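Thymidylate synthase ThyX (Streptomyces cacaoi subsp. asoensis, PDB 4P5A) probably catalyses the FAD-dependent reductive methylation of dUMP to dTMP, with methylenetetrahydrofolate as methyl donor and NADPH as reductant, and works as a homotetramer. Local coordinates at residues B[151-154]-B[155-158]; B[222-225]-B[226-229]; B[140-143]-B[144-148]; B[48-51]-B[52-56]. One frame throughout, in Å; residues are numbered along the deposited sequence.

Each of the four contacts is local, made within one run of chain, and they follow one another in series without nesting or crossing. From the N terminus, contact 4 comes first, within helix 48-58. Contact 3 and then contact 1 follow on the long helix 131-157, their centres about 16 Å apart, and both touch the second subunit. Contact 2 comes last, at the junction between helices 207-223 and 225-233. There the chain returns to contact 4: Val-226 CG1 packs 3.6 Å from Arg-50 CA, and Thr-227 lies on Ile-53. Contacts 2 and 4 thus form one helical cluster, on the opposite side of the chain's centre from contacts 1 and 3.

Contact 1: B[151-154]-B[155-158]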
ATOM      1  N   GLU B 151      -1.709   2.921  40.268  1.00 16.97           N
ATOM      2  CA  GLU B 151      -0.408   2.305  40.083  1.00 17.89           C
ATOM      3  C   GLU B 151       0.426   3.012  39.010  1.00 17.35           C
ATOM      4  O   GLU B 151       1.641   3.105  39.159  1.00 18.21           O
ATOM      5  CB  GLU B 151      -0.484   0.788  39.775  1.00 18.38           C
ATOM      6  CG  GLU B 151      -1.129  -0.100  40.887  1.00 19.20           C
ATOM      7  CD  GLU B 151      -0.393   0.043  42.257  1.00 24.29           C
ATOM      8  OE1 GLU B 151       0.823   0.359  42.311  1.00 24.46           O
ATOM      9  OE2 GLU B 151      -1.133  -0.063  43.273  1.00 29.15           O
ATOM     10  N   TYR B 152      -0.222   3.486  37.935  1.00 15.80           N
ATOM     11  CA  TYR B 152       0.493   4.260  36.917  1.00 15.25           C
ATOM     12  C   TYR B 152       1.097   5.489  37.590  1.00 17.24           C
ATOM     13  O   TYR B 152       2.286   5.778  37.420  1.00 18.69           O
ATOM     14  CB  TYR B 152      -0.506   4.691  35.846  1.00 15.70           C
ATOM     15  CG  TYR B 152       0.014   5.598  34.794  1.00 13.27           C
ATOM     16  CD1 TYR B 152      -0.518   6.886  34.590  1.00 18.63           C
ATOM     17  CD2 TYR B 152       1.022   5.137  33.915  1.00 14.62           C
ATOM     18  CE1 TYR B 152      -0.051   7.731  33.559  1.00 14.76           C
ATOM     19  CE2 TYR B 152       1.500   5.993  32.856  1.00 14.78           C
ATOM     20  CZ  TYR B 152       0.938   7.263  32.697  1.00 15.63           C
ATOM     21  OH  TYR B 152       1.398   8.106  31.721  1.00 17.23           O
ATOM     22  N   GLN B 153       0.281   6.198  38.365  1.00 17.29           N
ATOM     23  CA  GLN B 153       0.833   7.425  39.000  1.00 19.60           C
ATOM     24  C   GLN B 153       1.916   7.098  40.021  1.00 20.12           C
ATOM     25  O   GLN B 153       2.870   7.860  40.166  1.00 20.75           O
ATOM     26  CB  GLN B 153      -0.313   8.164  39.699  1.00 18.82           C
ATOM     27  CG  GLN B 153      -1.247   8.894  38.766  1.00 24.65           C
ATOM     28  CD  GLN B 153      -0.531   9.922  37.912  1.00 31.71           C
ATOM     29  OE1 GLN B 153       0.150  10.759  38.435  1.00 33.37           O
ATOM     30  NE2 GLN B 153      -0.700   9.850  36.562  1.00 36.52           N
ATOM     31  N   ARG B 154       1.742   6.001  40.753  1.00 20.68           N
ATOM     32  CA  ARG B 154       2.786   5.597  41.729  1.00 21.37           C
ATOM     33  C   ARG B 154       4.108   5.313  41.045  1.00 22.07           C
ATOM     34  O   ARG B 154       5.203   5.732  41.522  1.00 23.07           O
ATOM     35  CB  ARG B 154       2.399   4.303  42.462  1.00 23.13           C
ATOM     36  CG  ARG B 154       3.199   4.126  43.790  1.00 24.88           C
ATOM     37  CD  ARG B 154       3.011   2.767  44.463  1.00 23.73           C
ATOM     38  NE  ARG B 154       1.628   2.308  44.551  1.00 29.55           N
ATOM     39  CZ  ARG B 154       0.652   2.787  45.341  1.00 31.43           C
ATOM     40  NH1 ARG B 154       0.806   3.800  46.226  1.00 28.31           N
ATOM     41  NH2 ARG B 154      -0.528   2.226  45.241  1.00 31.47           N
ATOM     42  N   LEU B 155       4.047   4.605  39.913  1.00 19.66           N
ATOM     43  CA  LEU B 155       5.251   4.361  39.119  1.00 19.58           C
ATOM     44  C   LEU B 155       5.870   5.647  38.631  1.00 18.73           C
ATOM     45  O   LEU B 155       7.095   5.804  38.789  1.00 19.82           O
ATOM     46  CB  LEU B 155       5.004   3.408  37.947  1.00 18.16           C
ATOM     47  CG  LEU B 155       4.702   1.986  38.440  1.00 20.03           C
ATOM     48  CD1 LEU B 155       4.021   1.186  37.226  1.00 20.41           C
ATOM     49  CD2 LEU B 155       5.965   1.253  39.093  1.00 19.82           C
ATOM     50  N   LEU B 156       5.068   6.510  38.010  1.00 17.54           N
ATOM     51  CA  LEU B 156       5.575   7.841  37.547  1.00 18.52           C
ATOM     52  C   LEU B 156       6.223   8.633  38.709  1.00 22.83           C
ATOM     53  O   LEU B 156       7.345   9.141  38.570  1.00 22.96           O
ATOM     54  CB  LEU B 156       4.543   8.707  36.899  1.00 17.95           C
ATOM     55  CG  LEU B 156       3.825   8.186  35.627  1.00 15.46           C
ATOM     56  CD1 LEU B 156       2.769   9.139  35.163  1.00 19.85           C
ATOM     57  CD2 LEU B 156       4.962   8.024  34.490  1.00 19.74           C
ATOM     58  N   ASP B 157       5.489   8.764  39.808  1.00 23.85           N
ATOM     59  CA  ASP B 157       6.041   9.453  41.036  1.00 27.87           C
ATOM     60  C   ASP B 157       7.370   8.846  41.525  1.00 29.19           C
ATOM     61  O   ASP B 157       8.266   9.576  41.950  1.00 30.62           O
ATOM     62  CB  ASP B 157       4.996   9.489  42.167  1.00 28.93           C
ATOM     63  CG  ASP B 157       3.811  10.399  41.834  1.00 33.90           C
ATOM     64  OD1 ASP B 157       3.865  11.150  40.825  1.00 37.72           O
ATOM     65  OD2 ASP B 157       2.812  10.366  42.565  1.00 41.42           O
ATOM     66  N   SER B 158       7.531   7.544  41.401  1.00 29.45           N
ATOM     67  CA  SER B 158       8.757   6.861  41.748  1.00 31.68           C
ATOM     68  C   SER B 158       9.942   7.131  40.753  1.00 31.11           C
ATOM     69  O   SER B 158      11.094   6.772  41.024  1.00 31.38           O
ATOM     70  CB  SER B 158       8.398   5.382  41.840  1.00 30.87           C
ATOM     71  OG  SER B 158       9.510   4.569  42.018  1.00 44.39           O
TER
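Four backbone bonds of the i to i+4 kind join 151-154 to 155-158 in the last turns of alpha-helix 131-157; the straightest runs from Leu-156 N to Tyr-152 O, 2.9 Å at 176°. On the flank, Arg-154 grips Glu-151 side-on: NE reaches OE1 of Glu-151 at 3.1 Å, on the syn side, while NH2 approaches OE2 from above the carboxylate plane. That salt bridge is shared, since Glu-150 also takes Arg-154 NH2 and Ser-140 of the second subunit bonds Glu-151 OE1. Gln-153, bent at chi2, gives its amide NE2 to Glu-101. Among the apolar groups, Leu-156 lays CD1 over one face of the Tyr-152 ring in a CH-pi contact, 3.8 Å from the ring centroid and 24° off the normal. With CG anti to the backbone N (chi1 174°), the ring lies along the helix toward Leu-156, and its OH is held by Val-102 N. Losing the ring to an alanine here is likely to leave Val-102 N without this acceptor and to open a gap beside Leu-156 and Ala-165, close to Arg-166, which lines the 5-bromo-UMP pocket. The closest touch between the two side chains is Leu-156 CD1 to Tyr-152 CE1, at 3.5 Å.

Contact 2: B[222-225]-B[226-229]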
ATOM      1  N   LYS B 222     -21.575  15.324   3.586  1.00 10.72           N
ATOM      2  CA  LYS B 222     -21.668  16.779   3.293  1.00 11.93           C
ATOM      3  C   LYS B 222     -20.672  17.213   2.298  1.00 13.90           C
ATOM      4  O   LYS B 222     -20.972  18.137   1.511  1.00 13.69           O
ATOM      5  CB  LYS B 222     -21.495  17.609   4.610  1.00 13.55           C
ATOM      6  CG  LYS B 222     -22.572  17.421   5.510  1.00 21.08           C
ATOM      7  CD  LYS B 222     -22.156  17.982   6.942  1.00 28.43           C
ATOM      8  CE  LYS B 222     -23.139  17.381   7.973  1.00 37.13           C
ATOM      9  NZ  LYS B 222     -22.855  17.694   9.453  1.00 43.24           N
ATOM     10  N   LEU B 223     -19.473  16.596   2.266  1.00 10.22           N
ATOM     11  CA  LEU B 223     -18.499  17.026   1.281  1.00 11.13           C
ATOM     12  C   LEU B 223     -18.736  16.408  -0.099  1.00 10.95           C
ATOM     13  O   LEU B 223     -18.414  17.030  -1.119  1.00 10.97           O
ATOM     14  CB  LEU B 223     -17.087  16.508   1.718  1.00 11.09           C
ATOM     15  CG  LEU B 223     -16.721  16.998   3.103  1.00 11.89           C
ATOM     16  CD1 LEU B 223     -15.288  16.332   3.455  1.00 15.07           C
ATOM     17  CD2 LEU B 223     -16.448  18.456   2.997  1.00 14.49           C
ATOM     18  N   MET B 224     -19.259  15.153  -0.127  1.00 10.12           N
ATOM     19  CA  MET B 224     -19.385  14.453  -1.396  1.00  6.98           C
ATOM     20  C   MET B 224     -20.728  13.772  -1.447  1.00  8.97           C
ATOM     21  O   MET B 224     -20.831  12.551  -1.450  1.00  7.90           O
ATOM     22  CB  MET B 224     -18.271  13.376  -1.472  1.00  8.68           C
ATOM     23  CG  MET B 224     -16.810  14.095  -1.509  1.00  7.93           C
ATOM     24  SD  MET B 224     -15.460  12.849  -1.740  1.00 10.02           S
ATOM     25  CE  MET B 224     -15.646  12.201  -3.418  1.00 10.36           C
ATOM     26  N   PRO B 225     -21.770  14.566  -1.515  1.00  8.19           N
ATOM     27  CA  PRO B 225     -23.118  13.971  -1.427  1.00  7.79           C
ATOM     28  C   PRO B 225     -23.493  13.059  -2.570  1.00  7.31           C
ATOM     29  O   PRO B 225     -24.198  12.032  -2.269  1.00  8.70           O
ATOM     30  CB  PRO B 225     -24.059  15.209  -1.375  1.00  9.25           C
ATOM     31  CG  PRO B 225     -23.263  16.330  -2.079  1.00 11.06           C
ATOM     32  CD  PRO B 225     -21.784  16.031  -1.696  1.00 11.04           C
ATOM     33  N   VAL B 226     -23.042  13.303  -3.790  1.00  7.63           N
ATOM     34  CA  VAL B 226     -23.489  12.411  -4.872  1.00  8.65           C
ATOM     35  C   VAL B 226     -22.762  11.053  -4.706  1.00  8.29           C
ATOM     36  O   VAL B 226     -23.355   9.993  -4.962  1.00  9.43           O
ATOM     37  CB  VAL B 226     -23.091  13.065  -6.236  1.00  9.11           C
ATOM     38  CG1 VAL B 226     -23.371  12.124  -7.453  1.00 11.23           C
ATOM     39  CG2 VAL B 226     -23.819  14.453  -6.385  1.00 12.95           C
ATOM     40  N   THR B 227     -21.465  11.125  -4.409  1.00  7.48           N
ATOM     41  CA  THR B 227     -20.713   9.881  -4.126  1.00  8.33           C
ATOM     42  C   THR B 227     -21.362   9.087  -2.983  1.00  7.69           C
ATOM     43  O   THR B 227     -21.469   7.814  -3.042  1.00  8.06           O
ATOM     44  CB  THR B 227     -19.202  10.216  -3.827  1.00  6.31           C
ATOM     45  OG1 THR B 227     -18.683  10.820  -4.984  1.00  8.65           O
ATOM     46  CG2 THR B 227     -18.412   8.824  -3.668  1.00  7.65           C
ATOM     47  N   HIS B 228     -21.642   9.770  -1.871  1.00  7.16           N
ATOM     48  CA  HIS B 228     -22.236   9.131  -0.745  1.00  9.36           C
ATOM     49  C   HIS B 228     -23.580   8.462  -1.130  1.00 10.89           C
ATOM     50  O   HIS B 228     -23.846   7.276  -0.765  1.00  9.90           O
ATOM     51  CB  HIS B 228     -22.387  10.131   0.368  1.00  9.94           C
ATOM     52  CG  HIS B 228     -23.097   9.560   1.535  1.00 11.33           C
ATOM     53  ND1 HIS B 228     -24.454   9.654   1.632  1.00 11.96           N
ATOM     54  CD2 HIS B 228     -22.705   8.689   2.518  1.00 15.57           C
ATOM     55  CE1 HIS B 228     -24.854   9.061   2.762  1.00 21.12           C
ATOM     56  NE2 HIS B 228     -23.814   8.444   3.307  1.00 20.31           N
ATOM     57  N   GLU B 229     -24.419   9.173  -1.931  1.00  9.23           N
ATOM     58  CA  GLU B 229     -25.663   8.527  -2.381  1.00 12.16           C
ATOM     59  C   GLU B 229     -25.419   7.321  -3.223  1.00 10.67           C
ATOM     60  O   GLU B 229     -26.104   6.256  -3.020  1.00 12.56           O
ATOM     61  CB  GLU B 229     -26.577   9.475  -3.186  1.00 13.08           C
ATOM     62  CG  GLU B 229     -27.094  10.539  -2.290  1.00 23.01           C
ATOM     63  CD  GLU B 229     -28.106  10.088  -1.255  1.00 34.56           C
ATOM     64  OE1 GLU B 229     -29.277   9.827  -1.695  1.00 42.90           O
ATOM     65  OE2 GLU B 229     -27.757  10.062  -0.014  1.00 35.75           O
TER
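Val-226 follows directly on Pro-225 in the first turn of helix 225-233, with Met-224 at the N-cap position; the same Met-224 is where helix 207-223 leaves helical geometry, so the segments form a helix-to-helix junction. Pro-225 sits at the head of the new helix, where the missing N-H costs no helical bond. The backbone N of Val-226 is taken by Asp-23 OD1, a carboxylate from helix 23-30, and its side chain also packs on Ile-53. At Thr-227, OG1 stands beside the backbone N (chi1 -61°) and bonds to the other oxygen of Asp-23. Met-224 lies alongside, bent at chi3 so that its CE methyl comes 3.7 Å from Thr-227 OG1. His-228 closes the turn: its N-H meets Met-224 O at 2.9 Å. The imidazole pairs through NE2 with Glu-217 OE2 and meets the Trp-220 ring steeply, tying the new helix back onto the old one. Glu-229 repeats the backbone pattern, its N bonding Pro-225 O at 2.9 Å, and its CG lies 3.3 Å from Pro-225 O.

Contact 3: B[140-143]-B[144-148]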
ATOM      1  N   SER B 140     -17.261  -2.864  37.858  1.00 19.17           N
ATOM      2  CA  SER B 140     -15.998  -3.550  37.678  1.00 19.82           C
ATOM      3  C   SER B 140     -14.980  -2.661  36.986  1.00 17.86           C
ATOM      4  O   SER B 140     -13.774  -2.683  37.356  1.00 18.03           O
ATOM      5  CB  SER B 140     -16.183  -4.776  36.802  1.00 20.29           C
ATOM      6  OG  SER B 140     -16.867  -5.798  37.495  1.00 25.19           O
ATOM      7  N   ALA B 141     -15.461  -1.936  35.969  1.00 16.40           N
ATOM      8  CA  ALA B 141     -14.525  -1.072  35.181  1.00 18.09           C
ATOM      9  C   ALA B 141     -13.991   0.015  36.113  1.00 20.24           C
ATOM     10  O   ALA B 141     -12.793   0.254  36.182  1.00 19.02           O
ATOM     11  CB  ALA B 141     -15.231  -0.490  33.996  1.00 18.39           C
ATOM     12  N   THR B 142     -14.890   0.653  36.894  1.00 18.41           N
ATOM     13  CA  THR B 142     -14.441   1.657  37.826  1.00 19.15           C
ATOM     14  C   THR B 142     -13.330   1.124  38.721  1.00 18.87           C
ATOM     15  O   THR B 142     -12.323   1.796  38.921  1.00 15.95           O
ATOM     16  CB  THR B 142     -15.619   2.206  38.683  1.00 19.21           C
ATOM     17  OG1 THR B 142     -16.522   2.840  37.798  1.00 23.01           O
ATOM     18  CG2 THR B 142     -15.120   3.290  39.701  1.00 18.88           C
ATOM     19  N   ARG B 143     -13.507  -0.072  39.264  1.00 16.98           N
ATOM     20  CA  ARG B 143     -12.555  -0.548  40.243  1.00 19.90           C
ATOM     21  C   ARG B 143     -11.203  -0.848  39.553  1.00 18.23           C
ATOM     22  O   ARG B 143     -10.105  -0.500  40.039  1.00 16.97           O
ATOM     23  CB  ARG B 143     -13.105  -1.829  40.884  1.00 19.25           C
ATOM     24  CG  ARG B 143     -12.438  -2.243  42.161  1.00 26.65           C
ATOM     25  CD  ARG B 143     -11.454  -3.276  41.896  1.00 28.12           C
ATOM     26  NE  ARG B 143     -10.777  -3.845  43.060  1.00 24.06           N
ATOM     27  CZ  ARG B 143     -10.737  -5.133  43.331  1.00 26.63           C
ATOM     28  NH1 ARG B 143     -11.412  -6.006  42.574  1.00 27.07           N
ATOM     29  NH2 ARG B 143     -10.032  -5.559  44.388  1.00 28.99           N
ATOM     30  N   ALA B 144     -11.294  -1.525  38.439  1.00 19.28           N
ATOM     31  CA  ALA B 144     -10.031  -1.855  37.691  1.00 16.46           C
ATOM     32  C   ALA B 144      -9.326  -0.582  37.230  1.00 15.22           C
ATOM     33  O   ALA B 144      -8.098  -0.510  37.353  1.00 16.28           O
ATOM     34  CB  ALA B 144     -10.382  -2.689  36.583  1.00 17.19           C
ATOM     35  N   TYR B 145     -10.077   0.413  36.706  1.00 13.61           N
ATOM     36  CA  TYR B 145      -9.419   1.635  36.157  1.00 13.57           C
ATOM     37  C   TYR B 145      -8.798   2.429  37.319  1.00 16.54           C
ATOM     38  O   TYR B 145      -7.721   2.998  37.169  1.00 15.86           O
ATOM     39  CB  TYR B 145     -10.392   2.534  35.434  1.00 14.27           C
ATOM     40  CG  TYR B 145     -11.135   1.933  34.226  1.00 14.90           C
ATOM     41  CD1 TYR B 145     -10.723   0.715  33.637  1.00 15.25           C
ATOM     42  CD2 TYR B 145     -12.200   2.618  33.661  1.00 16.82           C
ATOM     43  CE1 TYR B 145     -11.429   0.190  32.536  1.00 14.04           C
ATOM     44  CE2 TYR B 145     -12.885   2.130  32.601  1.00 17.24           C
ATOM     45  CZ  TYR B 145     -12.483   0.906  32.027  1.00 17.97           C
ATOM     46  OH  TYR B 145     -13.162   0.435  30.926  1.00 15.78           O
ATOM     47  N   GLU B 146      -9.495   2.477  38.484  1.00 16.19           N
ATOM     48  CA  GLU B 146      -8.908   3.200  39.622  1.00 17.59           C
ATOM     49  C   GLU B 146      -7.589   2.597  40.101  1.00 16.68           C
ATOM     50  O   GLU B 146      -6.655   3.388  40.363  1.00 17.05           O
ATOM     51  CB  GLU B 146      -9.903   3.255  40.832  1.00 16.89           C
ATOM     52  CG  GLU B 146     -11.088   4.064  40.544  1.00 23.84           C
ATOM     53  CD  GLU B 146     -12.071   4.040  41.715  1.00 32.95           C
ATOM     54  OE1 GLU B 146     -12.165   2.957  42.375  1.00 31.18           O
ATOM     55  OE2 GLU B 146     -12.736   5.108  41.925  1.00 35.69           O
ATOM     56  N   VAL B 147      -7.480   1.252  40.181  1.00 16.59           N
ATOM     57  CA  VAL B 147      -6.243   0.637  40.607  1.00 16.04           C
ATOM     58  C   VAL B 147      -5.164   0.798  39.528  1.00 16.46           C
ATOM     59  O   VAL B 147      -4.049   1.168  39.848  1.00 17.20           O
ATOM     60  CB  VAL B 147      -6.466  -0.851  40.831  1.00 16.53           C
ATOM     61  CG1 VAL B 147      -5.153  -1.687  40.963  1.00 17.12           C
ATOM     62  CG2 VAL B 147      -7.327  -1.001  42.113  1.00 19.62           C
ATOM     63  N   ALA B 148      -5.555   0.659  38.254  1.00 14.17           N
ATOM     64  CA  ALA B 148      -4.561   0.894  37.182  1.00 14.37           C
ATOM     65  C   ALA B 148      -3.981   2.292  37.265  1.00 14.66           C
ATOM     66  O   ALA B 148      -2.741   2.490  37.180  1.00 14.91           O
ATOM     67  CB  ALA B 148      -5.251   0.639  35.795  1.00 14.16           C
TER
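Ser-140 accepts the first helical bond here, its O taking Ala-144 N at 2.9 Å, while its OG turns to Glu-151 of the second subunit. Ala-141 meets Tyr-145 in two ways. Its O receives Tyr-145 N at 2.8 Å, and the same oxygen lies 3.1 Å above the plane of the Tyr-145 ring, offset toward the rim near CG. Farther along that ring the methyl of Ala-141 takes over, CB sitting 4.0 Å from the Tyr-145 centroid in a CH-pi contact, 26° off the normal. With CG beside its own backbone N (chi1 -60°), the tyrosine reaches back over the preceding turn; OH bonds Tyr-107 O, and Phe-106 meets the ring at a shallow angle. A serine in place of Tyr-145 would probably leave Tyr-107 O without this partner and uncover the methyl of Ala-141. Thr-142 bonds Glu-146 N through its O, and its CG2 lies 3.7 Å from Glu-146 CD, the two side chains running side by side; Thr-142 OG1 turns back to Val-138 O. Arg-143 receives Val-147 N on its O at 3.2 Å, while its guanidinium leaves the helix to form salt bridges with Glu-150 and Glu-151 of the second subunit. Such i to i+4 pairing is that of a regular alpha-helix, one flank laid on strand 7-9 and another facing the second subunit.

Contact 4: B[48-51]-B[52-56]; sequences STRG and LIRYL
Arg-50 and Arg-54, one helical turn apart, carry the stacking. Their guanidinium planes are 1° from parallel with centres 4.2 Å apart, and the two side chains run side by side in the same direction. The overlap is offset: Arg-54 CD sits over the centre of the Arg-50 guanidinium, 3.4 Å from its CZ, while Arg-50 NH2 lies over the rim of the Arg-54 group. Arg-50 gets there fully extended from CG to NE, whereas Arg-54 bends at chi3 (52°), and its guanidinium comes to lie parallel to the other. Like charges are close in this stack, with NH2 of Arg-50 3.6 Å from NH2 of Arg-54; their repulsion is probably eased by solvent around the exposed Arg-50.

The apolar contact is smaller. Thr-49 and Ile-53 lie alongside each other, CG2 of the threonine 3.7 Å from CD1 of the isoleucine.

Backbone bonds bind the turn together. The amides of Leu-52, Ile-53 and Arg-54 go to the carbonyls of Ser-48, Thr-49 and Arg-50, and Tyr-55 N reaches Gly-51 O at 3.1 Å, as in the opening turns of an alpha-helix.

Tyr-55 extends to the assembly, its OH bonding Gly-122 O of the third subunit, with its side chain about 6 Å from a bound FAD. Within its own subunit, helix 48-58 is packed between two others: Thr-49, Leu-52 and Leu-56 lie on helix 23-30, Arg-50 and Arg-54 touch helix 225-233, and Ile-53 meets both.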
ATOM      1  N   SER B  48     -24.948  14.908 -15.373  1.00 22.33           N
ATOM      2  CA  SER B  48     -23.801  14.151 -15.872  1.00 22.25           C
ATOM      3  C   SER B  48     -22.929  13.774 -14.652  1.00 20.27           C
ATOM      4  O   SER B  48     -22.327  12.713 -14.712  1.00 18.89           O
ATOM      5  CB  SER B  48     -22.877  15.000 -16.773  1.00 24.65           C
ATOM      6  OG  SER B  48     -22.430  16.225 -16.124  1.00 29.06           O
ATOM      7  N   THR B  49     -22.860  14.620 -13.609  1.00 17.36           N
ATOM      8  CA  THR B  49     -22.017  14.206 -12.429  1.00 17.21           C
ATOM      9  C   THR B  49     -22.581  12.960 -11.735  1.00 14.74           C
ATOM     10  O   THR B  49     -21.822  12.015 -11.487  1.00 13.73           O
ATOM     11  CB  THR B  49     -21.776  15.323 -11.448  1.00 18.61           C
ATOM     12  OG1 THR B  49     -20.911  16.299 -12.059  1.00 21.97           O
ATOM     13  CG2 THR B  49     -21.142  14.812 -10.078  1.00 18.62           C
ATOM     14  N   ARG B  50     -23.879  12.960 -11.407  1.00 12.86           N
ATOM     15  CA  ARG B  50     -24.474  11.736 -10.816  1.00 13.14           C
ATOM     16  C   ARG B  50     -24.376  10.566 -11.777  1.00 13.26           C
ATOM     17  O   ARG B  50     -24.107   9.397 -11.353  1.00 12.14           O
ATOM     18  CB  ARG B  50     -25.917  11.981 -10.456  1.00 14.60           C
ATOM     19  CG  ARG B  50     -26.562  10.836  -9.846  1.00 14.00           C
ATOM     20  CD  ARG B  50     -28.016  11.208  -9.519  1.00 19.30           C
ATOM     21  NE  ARG B  50     -28.751  10.107  -8.893  1.00 25.36           N
ATOM     22  CZ  ARG B  50     -29.441   9.136  -9.540  1.00 28.43           C
ATOM     23  NH1 ARG B  50     -29.492   9.039 -10.881  1.00 30.73           N
ATOM     24  NH2 ARG B  50     -30.051   8.227  -8.821  1.00 24.85           N
ATOM     25  N   GLY B  51     -24.702  10.816 -13.056  1.00 13.43           N
ATOM     26  CA  GLY B  51     -24.489   9.749 -14.078  1.00 15.21           C
ATOM     27  C   GLY B  51     -23.098   9.100 -14.098  1.00 12.93           C
ATOM     28  O   GLY B  51     -22.986   7.860 -14.053  1.00 12.56           O
ATOM     29  N   LEU B  52     -22.059   9.927 -14.084  1.00 10.87           N
ATOM     30  CA  LEU B  52     -20.724   9.409 -14.176  1.00 13.89           C
ATOM     31  C   LEU B  52     -20.345   8.651 -12.862  1.00 11.00           C
ATOM     32  O   LEU B  52     -19.760   7.547 -12.894  1.00 12.53           O
ATOM     33  CB  LEU B  52     -19.801  10.569 -14.384  1.00 13.70           C
ATOM     34  CG  LEU B  52     -18.328  10.197 -14.789  1.00 18.79           C
ATOM     35  CD1 LEU B  52     -17.341  11.209 -14.341  1.00 24.29           C
ATOM     36  CD2 LEU B  52     -17.908   8.831 -15.283  1.00 20.76           C
ATOM     37  N   ILE B  53     -20.728   9.228 -11.748  1.00  9.51           N
ATOM     38  CA  ILE B  53     -20.331   8.645 -10.454  1.00 11.03           C
ATOM     39  C   ILE B  53     -21.032   7.320 -10.302  1.00 13.19           C
ATOM     40  O   ILE B  53     -20.432   6.401  -9.796  1.00 12.55           O
ATOM     41  CB  ILE B  53     -20.610   9.616  -9.322  1.00 10.96           C
ATOM     42  CG1 ILE B  53     -19.437  10.682  -9.382  1.00 13.37           C
ATOM     43  CG2 ILE B  53     -20.707   8.964  -7.914  1.00  9.98           C
ATOM     44  CD1 ILE B  53     -19.586  11.894  -8.464  1.00 15.11           C
ATOM     45  N   ARG B  54     -22.294   7.237 -10.698  1.00 12.12           N
ATOM     46  CA  ARG B  54     -23.014   5.919 -10.603  1.00 13.29           C
ATOM     47  C   ARG B  54     -22.392   4.886 -11.495  1.00 12.39           C
ATOM     48  O   ARG B  54     -22.209   3.750 -11.040  1.00 13.13           O
ATOM     49  CB  ARG B  54     -24.499   6.098 -10.841  1.00 10.73           C
ATOM     50  CG  ARG B  54     -25.211   6.905  -9.712  1.00 10.81           C
ATOM     51  CD  ARG B  54     -26.708   7.178 -10.120  1.00 18.77           C
ATOM     52  NE  ARG B  54     -27.487   5.972 -10.539  1.00 25.13           N
ATOM     53  CZ  ARG B  54     -28.099   5.106  -9.709  1.00 29.16           C
ATOM     54  NH1 ARG B  54     -28.860   4.093 -10.230  1.00 27.89           N
ATOM     55  NH2 ARG B  54     -28.015   5.257  -8.371  1.00 25.32           N
ATOM     56  N   TYR B  55     -21.957   5.270 -12.673  1.00 11.99           N
ATOM     57  CA  TYR B  55     -21.277   4.400 -13.587  1.00 13.54           C
ATOM     58  C   TYR B  55     -19.958   3.922 -12.968  1.00 13.95           C
ATOM     59  O   TYR B  55     -19.649   2.705 -12.943  1.00 14.37           O
ATOM     60  CB  TYR B  55     -21.002   5.096 -14.923  1.00 14.41           C
ATOM     61  CG  TYR B  55     -20.015   4.315 -15.776  1.00 19.60           C
ATOM     62  CD1 TYR B  55     -20.400   3.148 -16.481  1.00 24.91           C
ATOM     63  CD2 TYR B  55     -18.694   4.727 -15.858  1.00 23.65           C
ATOM     64  CE1 TYR B  55     -19.414   2.415 -17.256  1.00 27.88           C
ATOM     65  CE2 TYR B  55     -17.725   4.029 -16.599  1.00 30.44           C
ATOM     66  CZ  TYR B  55     -18.077   2.874 -17.290  1.00 32.06           C
ATOM     67  OH  TYR B  55     -17.060   2.223 -17.998  1.00 35.18           O
ATOM     68  N   LEU B  56     -19.183   4.853 -12.406  1.00 11.99           N
ATOM     69  CA  LEU B  56     -17.924   4.349 -11.822  1.00 11.98           C
ATOM     70  C   LEU B  56     -18.187   3.441 -10.665  1.00 12.40           C
ATOM     71  O   LEU B  56     -17.392   2.500 -10.450  1.00 13.87           O
ATOM     72  CB  LEU B  56     -17.059   5.531 -11.256  1.00 11.79           C
ATOM     73  CG  LEU B  56     -16.693   6.567 -12.330  1.00 13.41           C
ATOM     74  CD1 LEU B  56     -16.244   7.874 -11.705  1.00 12.69           C
ATOM     75  CD2 LEU B  56     -15.645   6.050 -13.332  1.00 14.94           C
TER